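Local coordinates for protein receptor-type adenylate cyclase GRESAG 4.3 (Trypanosoma brucei, PDB 1FX4) that catalyses the conversion of ATP to 3',5'-cyclic AMP and diphosphate through its magnesium-dependent class III cyclase domain, at residues A[71-79]-A[185-194]; A[135-144]-A[157-168]. One frame throughout, in Å; residues are numbered along the deposited sequence.

Contact 1: A[71-79]-A[185-194]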
loop_
_atom_site.group_PDB
_atom_site.type_symbol
_atom_site.label_atom_id
_atom_site.label_comp_id
_atom_site.label_asym_id
_atom_site.label_seq_id
_atom_site.Cartn_x
_atom_site.Cartn_y
_atom_site.Cartn_z
ATOM N N PRO A 71 14.684 -5.012 20.280
ATOM C CA PRO A 71 14.902 -3.622 19.859
ATOM C C PRO A 71 16.254 -3.466 19.167
ATOM O O PRO A 71 16.361 -2.811 18.136
ATOM C CB PRO A 71 14.889 -2.857 21.182
ATOM C CG PRO A 71 13.944 -3.674 22.028
ATOM C CD PRO A 71 14.368 -5.090 21.720
ATOM N N PHE A 72 17.280 -4.114 19.712
ATOM C CA PHE A 72 18.611 -4.011 19.138
ATOM C C PHE A 72 18.737 -4.628 17.747
ATOM O O PHE A 72 19.436 -4.089 16.887
ATOM C CB PHE A 72 19.679 -4.584 20.074
ATOM C CG PHE A 72 21.067 -4.142 19.718
ATOM C CD1 PHE A 72 21.352 -2.786 19.539
ATOM C CD2 PHE A 72 22.080 -5.070 19.532
ATOM C CE1 PHE A 72 22.634 -2.367 19.173
ATOM C CE2 PHE A 72 23.357 -4.659 19.166
ATOM C CZ PHE A 72 23.633 -3.306 18.990
ATOM N N ALA A 73 18.075 -5.763 17.536
ATOM C CA ALA A 73 18.119 -6.434 16.235
ATOM C C ALA A 73 17.473 -5.518 15.188
ATOM O O ALA A 73 17.911 -5.453 14.036
ATOM C CB ALA A 73 17.376 -7.756 16.301
ATOM N N ALA A 74 16.447 -4.792 15.610
ATOM C CA ALA A 74 15.751 -3.870 14.708
ATOM C C ALA A 74 16.665 -2.733 14.287
ATOM O O ALA A 74 16.705 -2.347 13.119
ATOM C CB ALA A 74 14.518 -3.324 15.376
ATOM N N VAL A 75 17.423 -2.214 15.243
ATOM C CA VAL A 75 18.347 -1.123 14.984
ATOM C C VAL A 75 19.508 -1.585 14.107
ATOM O O VAL A 75 19.928 -0.870 13.192
ATOM C CB VAL A 75 18.833 -0.489 16.314
ATOM C CG1 VAL A 75 19.893 0.559 16.054
ATOM C CG2 VAL A 75 17.659 0.136 17.028
ATOM N N GLN A 76 20.013 -2.790 14.369
ATOM C CA GLN A 76 21.099 -3.350 13.563
ATOM C C GLN A 76 20.623 -3.514 12.127
ATOM O O GLN A 76 21.354 -3.218 11.182
ATOM C CB GLN A 76 21.505 -4.734 14.062
ATOM C CG GLN A 76 22.266 -4.768 15.362
ATOM C CD GLN A 76 22.567 -6.202 15.768
ATOM O OE1 GLN A 76 21.670 -6.949 16.165
ATOM N NE2 GLN A 76 23.818 -6.609 15.614
ATOM N N LEU A 77 19.400 -4.019 11.971
ATOM C CA LEU A 77 18.846 -4.223 10.646
ATOM C C LEU A 77 18.792 -2.886 9.893
ATOM O O LEU A 77 19.220 -2.807 8.747
ATOM C CB LEU A 77 17.455 -4.857 10.717
ATOM C CG LEU A 77 16.777 -5.208 9.375
ATOM C CD1 LEU A 77 15.705 -6.280 9.576
ATOM C CD2 LEU A 77 16.153 -3.959 8.737
ATOM N N ALA A 78 18.277 -1.851 10.546
ATOM C CA ALA A 78 18.165 -0.533 9.916
ATOM C C ALA A 78 19.531 0.033 9.521
ATOM O O ALA A 78 19.688 0.621 8.450
ATOM C CB ALA A 78 17.439 0.430 10.839
ATOM N N GLN A 79 20.520 -0.146 10.390
ATOM C CA GLN A 79 21.853 0.350 10.108
ATOM C C GLN A 79 22.461 -0.405 8.944
ATOM O O GLN A 79 23.031 0.192 8.035
ATOM C CB GLN A 79 22.740 0.227 11.348
ATOM C CG GLN A 79 24.185 0.594 11.085
ATOM C CD GLN A 79 24.908 0.929 12.363
ATOM O OE1 GLN A 79 25.852 0.238 12.754
ATOM N NE2 GLN A 79 24.456 1.981 13.038
ATOM N N SER A 185 14.626 1.605 24.629
ATOM C CA SER A 185 14.277 0.192 24.770
ATOM C C SER A 185 15.562 -0.610 24.697
ATOM O O SER A 185 15.618 -1.761 25.124
ATOM C CB SER A 185 13.334 -0.263 23.654
ATOM O OG SER A 185 12.032 0.245 23.867
ATOM N N LEU A 186 16.573 -0.013 24.076
ATOM C CA LEU A 186 17.871 -0.654 23.959
ATOM C C LEU A 186 18.517 -0.564 25.330
ATOM O O LEU A 186 18.176 0.307 26.127
ATOM C CB LEU A 186 18.748 0.109 22.969
ATOM C CG LEU A 186 18.279 0.198 21.526
ATOM C CD1 LEU A 186 19.129 1.225 20.790
ATOM C CD2 LEU A 186 18.397 -1.155 20.876
ATOM N N SER A 187 19.435 -1.472 25.615
ATOM C CA SER A 187 20.140 -1.434 26.886
ATOM C C SER A 187 21.161 -0.300 26.781
ATOM O O SER A 187 21.463 0.168 25.680
ATOM C CB SER A 187 20.848 -2.762 27.127
ATOM O OG SER A 187 21.778 -3.021 26.094
ATOM N N GLY A 188 21.680 0.154 27.918
ATOM C CA GLY A 188 22.658 1.230 27.907
ATOM C C GLY A 188 23.885 0.872 27.096
ATOM O O GLY A 188 24.444 1.704 26.388
ATOM N N GLU A 189 24.279 -0.392 27.188
ATOM C CA GLU A 189 25.430 -0.934 26.477
ATOM C C GLU A 189 25.180 -0.892 24.964
ATOM O O GLU A 189 26.063 -0.514 24.189
ATOM C CB GLU A 189 25.636 -2.373 26.942
ATOM C CG GLU A 189 26.886 -3.076 26.479
ATOM C CD GLU A 189 27.013 -4.447 27.137
ATOM O OE1 GLU A 189 27.178 -5.454 26.410
ATOM O OE2 GLU A 189 26.919 -4.516 28.387
ATOM N N ASP A 190 23.969 -1.271 24.557
ATOM C CA ASP A 190 23.595 -1.265 23.147
ATOM C C ASP A 190 23.628 0.151 22.576
ATOM O O ASP A 190 24.125 0.366 21.469
ATOM C CB ASP A 190 22.207 -1.885 22.953
ATOM C CG ASP A 190 22.200 -3.400 23.176
ATOM O OD1 ASP A 190 23.288 -4.028 23.160
ATOM O OD2 ASP A 190 21.095 -3.964 23.366
ATOM N N ARG A 191 23.143 1.119 23.349
ATOM C CA ARG A 191 23.126 2.511 22.908
ATOM C C ARG A 191 24.530 3.064 22.677
ATOM O O ARG A 191 24.753 3.860 21.763
ATOM C CB ARG A 191 22.386 3.387 23.916
ATOM C CG ARG A 191 20.885 3.200 23.900
ATOM C CD ARG A 191 20.190 4.321 24.658
ATOM N NE ARG A 191 20.565 4.332 26.068
ATOM C CZ ARG A 191 19.969 3.608 27.008
ATOM N NH1 ARG A 191 18.956 2.811 26.703
ATOM N NH2 ARG A 191 20.406 3.662 28.252
ATOM N N ASN A 192 25.482 2.615 23.489
ATOM C CA ASN A 192 26.859 3.075 23.372
ATOM C C ASN A 192 27.590 2.478 22.172
ATOM O O ASN A 192 28.641 2.972 21.780
ATOM C CB ASN A 192 27.617 2.806 24.671
ATOM C CG ASN A 192 27.033 3.570 25.848
ATOM O OD1 ASN A 192 26.604 4.728 25.708
ATOM N ND2 ASN A 192 26.994 2.923 27.013
ATOM N N GLN A 193 27.033 1.419 21.588
ATOM C CA GLN A 193 27.635 0.795 20.412
ATOM C C GLN A 193 27.160 1.495 19.144
ATOM O O GLN A 193 27.647 1.216 18.056
ATOM C CB GLN A 193 27.264 -0.685 20.329
ATOM C CG GLN A 193 27.930 -1.559 21.383
ATOM C CD GLN A 193 27.582 -3.026 21.231
ATOM O OE1 GLN A 193 28.450 -3.895 21.326
ATOM N NE2 GLN A 193 26.303 -3.313 21.002
ATOM N N LEU A 194 26.219 2.418 19.303
ATOM C CA LEU A 194 25.641 3.153 18.177
ATOM C C LEU A 194 26.083 4.600 18.073
ATOM O O LEU A 194 26.433 5.234 19.070
ATOM C CB LEU A 194 24.120 3.150 18.294
ATOM C CG LEU A 194 23.421 1.800 18.438
ATOM C CD1 LEU A 194 21.974 2.046 18.841
ATOM C CD2 LEU A 194 23.513 1.016 17.143
#
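F72 and D190 lie flat against each other, the phenyl ring and the carboxylate stacked with their planes only 10° apart. D190 CB sits over the same face, 4.0 Å from the centroid of the F72 ring, a CH-pi contact, while the carboxylate carbon is shifted toward the rim. Q76 CG, one helical turn on from F72, takes the opposite face, so the ring is sandwiched. At its edge, in the ring plane, comes a methyl of L186: CD2 is 3.6 Å from F72 CD1 and also nestles against the helix backbone at F72 CA. The amide of Q193 reaches the far end of the ring obliquely, NE2 lying 3.3 Å from F72 CZ. With CG of F72 anti to the backbone N (chi1 -163°), the ring swings out from the first turn of the helix into this setting.

D190 is held from its own side as well: its backbone N donates to S187 OG at 3.2 Å, the N-cap bond of helix 188-192. Beside the ring the rest of the contact is apolar. P71 packs its ring carbons on S185 CB, and V75 divides its branches, CG2 toward L186 and CG1 toward L194, whose CD1 is 3.8 Å from V75 CG1. No hydrogen bond crosses between the segments.

The contact thus docks the short helix 188-192 and its flanking turns on the N-terminal turns of helix 71-87. That helix in turn rests on the central sheet, P71 and A74 against T14 of strand 13-20, while V75, Q79 and L194 share L216 of strand 211-216.

Contact 2: A[135-144]-A[157-168]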
loop_
_atom_site.group_PDB
_atom_site.type_symbol
_atom_site.label_atom_id
_atom_site.label_comp_id
_atom_site.label_asym_id
_atom_site.label_seq_id
_atom_site.Cartn_x
_atom_site.Cartn_y
_atom_site.Cartn_z
ATOM N N ARG A 135 13.940 5.469 3.553
ATOM C CA ARG A 135 13.696 6.165 4.807
ATOM C C ARG A 135 13.247 5.087 5.772
ATOM O O ARG A 135 12.538 4.150 5.389
ATOM C CB ARG A 135 12.630 7.254 4.664
ATOM C CG ARG A 135 11.256 6.758 4.389
ATOM C CD ARG A 135 10.249 7.924 4.409
ATOM N NE ARG A 135 10.360 8.750 3.229
ATOM C CZ ARG A 135 9.442 8.805 2.269
ATOM N NH1 ARG A 135 8.325 8.083 2.349
ATOM N NH2 ARG A 135 9.647 9.580 1.223
ATOM N N VAL A 136 13.680 5.203 7.020
ATOM C CA VAL A 136 13.363 4.200 8.020
ATOM C C VAL A 136 12.935 4.831 9.321
ATOM O O VAL A 136 13.562 5.772 9.802
ATOM C CB VAL A 136 14.601 3.283 8.293
ATOM C CG1 VAL A 136 14.260 2.220 9.330
ATOM C CG2 VAL A 136 15.084 2.647 6.985
ATOM N N GLY A 137 11.863 4.299 9.890
ATOM C CA GLY A 137 11.366 4.789 11.158
ATOM C C GLY A 137 11.270 3.583 12.067
ATOM O O GLY A 137 10.827 2.529 11.629
ATOM N N ILE A 138 11.648 3.757 13.332
ATOM C CA ILE A 138 11.631 2.662 14.304
ATOM C C ILE A 138 10.971 3.106 15.604
ATOM O O ILE A 138 11.272 4.183 16.124
ATOM C CB ILE A 138 13.070 2.213 14.659
ATOM C CG1 ILE A 138 13.856 1.847 13.389
ATOM C CG2 ILE A 138 13.040 1.045 15.660
ATOM C CD1 ILE A 138 15.356 1.592 13.659
ATOM N N HIS A 139 10.090 2.263 16.133
ATOM C CA HIS A 139 9.415 2.565 17.389
ATOM C C HIS A 139 9.173 1.283 18.149
ATOM O O HIS A 139 8.956 0.235 17.536
ATOM C CB HIS A 139 8.075 3.265 17.160
ATOM C CG HIS A 139 7.368 3.613 18.434
ATOM N ND1 HIS A 139 6.077 3.208 18.710
ATOM C CD2 HIS A 139 7.791 4.294 19.526
ATOM C CE1 HIS A 139 5.740 3.627 19.919
ATOM N NE2 HIS A 139 6.760 4.288 20.432
ATOM N N THR A 140 9.199 1.375 19.478
ATOM C CA THR A 140 8.980 0.216 20.338
ATOM C C THR A 140 7.819 0.486 21.291
ATOM O O THR A 140 7.680 1.587 21.821
ATOM C CB THR A 140 10.237 -0.098 21.166
ATOM O OG1 THR A 140 11.310 -0.446 20.286
ATOM C CG2 THR A 140 9.981 -1.252 22.134
ATOM N N GLY A 141 6.971 -0.519 21.485
ATOM C CA GLY A 141 5.842 -0.365 22.391
ATOM C C GLY A 141 4.941 -1.583 22.376
ATOM O O GLY A 141 5.142 -2.501 21.568
ATOM N N LEU A 142 3.987 -1.635 23.306
ATOM C CA LEU A 142 3.051 -2.754 23.339
ATOM C C LEU A 142 2.118 -2.582 22.150
ATOM O O LEU A 142 1.706 -1.465 21.840
ATOM C CB LEU A 142 2.234 -2.780 24.639
ATOM C CG LEU A 142 2.837 -3.312 25.948
ATOM C CD1 LEU A 142 3.519 -4.639 25.714
ATOM C CD2 LEU A 142 3.809 -2.324 26.526
ATOM N N CYS A 143 1.784 -3.687 21.490
ATOM C CA CYS A 143 0.905 -3.655 20.324
ATOM C C CYS A 143 -0.294 -4.573 20.479
ATOM O O CYS A 143 -0.258 -5.531 21.254
ATOM C CB CYS A 143 1.635 -4.199 19.092
ATOM S SG CYS A 143 2.990 -3.241 18.450
ATOM N N ASP A 144 -1.336 -4.289 19.702
ATOM C CA ASP A 144 -2.487 -5.176 19.647
ATOM C C ASP A 144 -2.053 -6.113 18.527
ATOM O O ASP A 144 -1.884 -5.692 17.377
ATOM C CB ASP A 144 -3.767 -4.436 19.265
ATOM C CG ASP A 144 -4.359 -3.657 20.434
ATOM O OD1 ASP A 144 -3.933 -3.874 21.589
ATOM O OD2 ASP A 144 -5.269 -2.836 20.195
ATOM N N TYR A 157 -1.448 -3.744 15.208
ATOM C CA TYR A 157 -2.279 -2.549 15.119
ATOM C C TYR A 157 -2.212 -1.752 16.412
ATOM O O TYR A 157 -1.679 -2.220 17.419
ATOM C CB TYR A 157 -3.730 -2.950 14.850
ATOM C CG TYR A 157 -3.945 -3.552 13.488
ATOM C CD1 TYR A 157 -3.803 -4.928 13.275
ATOM C CD2 TYR A 157 -4.272 -2.747 12.401
ATOM C CE1 TYR A 157 -3.976 -5.484 12.006
ATOM C CE2 TYR A 157 -4.447 -3.293 11.125
ATOM C CZ TYR A 157 -4.298 -4.660 10.940
ATOM O OH TYR A 157 -4.466 -5.197 9.685
ATOM N N GLY A 158 -2.782 -0.555 16.386
ATOM C CA GLY A 158 -2.773 0.280 17.573
ATOM C C GLY A 158 -1.852 1.467 17.423
ATOM O O GLY A 158 -1.175 1.620 16.399
ATOM N N ARG A 159 -1.815 2.305 18.454
ATOM C CA ARG A 159 -0.990 3.504 18.438
ATOM C C ARG A 159 0.498 3.218 18.199
ATOM O O ARG A 159 1.180 4.015 17.571
ATOM C CB ARG A 159 -1.193 4.322 19.726
ATOM C CG ARG A 159 -2.617 4.868 19.899
ATOM C CD ARG A 159 -2.726 5.901 21.031
ATOM N NE ARG A 159 -2.152 5.426 22.289
ATOM C CZ ARG A 159 -2.691 4.488 23.063
ATOM N NH1 ARG A 159 -3.840 3.906 22.726
ATOM N NH2 ARG A 159 -2.056 4.096 24.159
ATOM N N THR A 160 0.981 2.068 18.660
ATOM C CA THR A 160 2.385 1.699 18.491
ATOM C C THR A 160 2.750 1.558 17.022
ATOM O O THR A 160 3.769 2.074 16.570
ATOM C CB THR A 160 2.720 0.387 19.234
ATOM O OG1 THR A 160 2.669 0.627 20.642
ATOM C CG2 THR A 160 4.126 -0.111 18.870
ATOM N N SER A 161 1.901 0.858 16.278
ATOM C CA SER A 161 2.128 0.669 14.860
ATOM C C SER A 161 2.022 2.014 14.145
ATOM O O SER A 161 2.845 2.330 13.289
ATOM C CB SER A 161 1.110 -0.326 14.303
ATOM O OG SER A 161 1.291 -0.496 12.920
ATOM N N ASN A 162 1.031 2.819 14.532
ATOM C CA ASN A 162 0.821 4.132 13.917
ATOM C C ASN A 162 1.984 5.075 14.221
ATOM O O ASN A 162 2.358 5.905 13.394
ATOM C CB ASN A 162 -0.504 4.741 14.393
ATOM C CG ASN A 162 -1.682 3.783 14.222
ATOM O OD1 ASN A 162 -1.705 2.959 13.298
ATOM N ND2 ASN A 162 -2.658 3.873 15.129
ATOM N N MET A 163 2.564 4.933 15.409
ATOM C CA MET A 163 3.695 5.754 15.819
ATOM C C MET A 163 4.915 5.413 14.962
ATOM O O MET A 163 5.647 6.299 14.524
ATOM C CB MET A 163 4.016 5.515 17.293
ATOM C CG MET A 163 5.209 6.284 17.795
ATOM S SD MET A 163 4.887 8.043 17.730
ATOM C CE MET A 163 3.667 8.184 19.059
ATOM N N ALA A 164 5.135 4.118 14.745
ATOM C CA ALA A 164 6.265 3.665 13.932
ATOM C C ALA A 164 6.106 4.180 12.501
ATOM O O ALA A 164 7.062 4.647 11.883
ATOM C CB ALA A 164 6.340 2.155 13.929
ATOM N N ALA A 165 4.878 4.105 11.994
ATOM C CA ALA A 165 4.568 4.546 10.638
ATOM C C ALA A 165 4.782 6.044 10.467
ATOM O O ALA A 165 5.370 6.485 9.485
ATOM C CB ALA A 165 3.142 4.164 10.275
ATOM N N ARG A 166 4.310 6.837 11.421
ATOM C CA ARG A 166 4.488 8.275 11.306
ATOM C C ARG A 166 5.937 8.706 11.499
ATOM O O ARG A 166 6.369 9.701 10.933
ATOM C CB ARG A 166 3.509 9.014 12.222
ATOM C CG ARG A 166 2.090 8.898 11.666
ATOM C CD ARG A 166 1.038 9.377 12.626
ATOM N NE ARG A 166 1.164 8.738 13.935
ATOM C CZ ARG A 166 0.133 8.385 14.696
ATOM N NH1 ARG A 166 -1.109 8.603 14.281
ATOM N NH2 ARG A 166 0.344 7.836 15.885
ATOM N N THR A 167 6.711 7.892 12.214
ATOM C CA THR A 167 8.126 8.191 12.426
ATOM C C THR A 167 8.838 8.003 11.083
ATOM O O THR A 167 9.644 8.836 10.669
ATOM C CB THR A 167 8.726 7.272 13.505
ATOM O OG1 THR A 167 8.135 7.600 14.765
ATOM C CG2 THR A 167 10.237 7.450 13.602
ATOM N N GLU A 168 8.486 6.933 10.380
ATOM C CA GLU A 168 9.061 6.671 9.072
ATOM C C GLU A 168 8.652 7.783 8.109
ATOM O O GLU A 168 9.467 8.265 7.317
ATOM C CB GLU A 168 8.563 5.330 8.524
ATOM C CG GLU A 168 8.958 5.036 7.067
ATOM C CD GLU A 168 7.958 5.565 6.043
ATOM O OE1 GLU A 168 8.364 5.834 4.912
ATOM O OE2 GLU A 168 6.766 5.709 6.345
HETATM O O HOH W 1 6.308 6.558 3.265
HETATM O O HOH W 2 -0.247 -0.494 19.853
#
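T160 OG1 donates a short 2.6 Å bond to L142 O, arriving from above the carbonyl plane, and D144 and Y157 form an antiparallel hydrogen-bonded pair. The Y157 N to D144 O bond, 2.9 Å, is nearly straight. This pair closes the base of the beta hairpin 144-147/154-157, which connects strand 134-141 of the class III cyclase sheet to helix 159-170; residues 159-168 run back along 135-141, nearly antiparallel at 151°. A water bridges L142 O and T160 N.

At the other end R135 and E168 make a weak salt bridge, less certain because E168 OE1 is modelled too close to its neighbour. E168 also touches D19, a magnesium ligand, so this end adjoins the metal site.

Between these ends H139, its ring carried toward the helix with CG anti to the backbone N (chi1 -179°), gives a weak 3.3 Å bond from ND1 to T160 O. Beyond it the packing is close: G137 CA lies 3.6 Å from E168 CA, and the T160 methyl CG2 meets C143 SG at 3.4 Å. M163 CG sits centrally over the H139 ring, 3.3 Å from its centroid and 10° off the normal.

Overall arrangement
Both contacts belong to the one class III cyclase catalytic domain, their centres about 17 Å apart. Along the chain contact 2 is nested inside the loop that contact 1 closes: helix 71-87 comes first, then strand 134-141 and helix 159-170, and last the 185-194 segment. Strand 134-141 links them physically. Its V136 and I138 side chains meet A78 of helix 71-87, and T140 packs on S185, whereas H139 points toward helix 159-170 and G137 lies close against it. The strand is therefore sandwiched between helices. Contact 2 ends beside the magnesium site of D19 and D62, and R135 and Y157 come near the second subunit; contact 1 lies away from both.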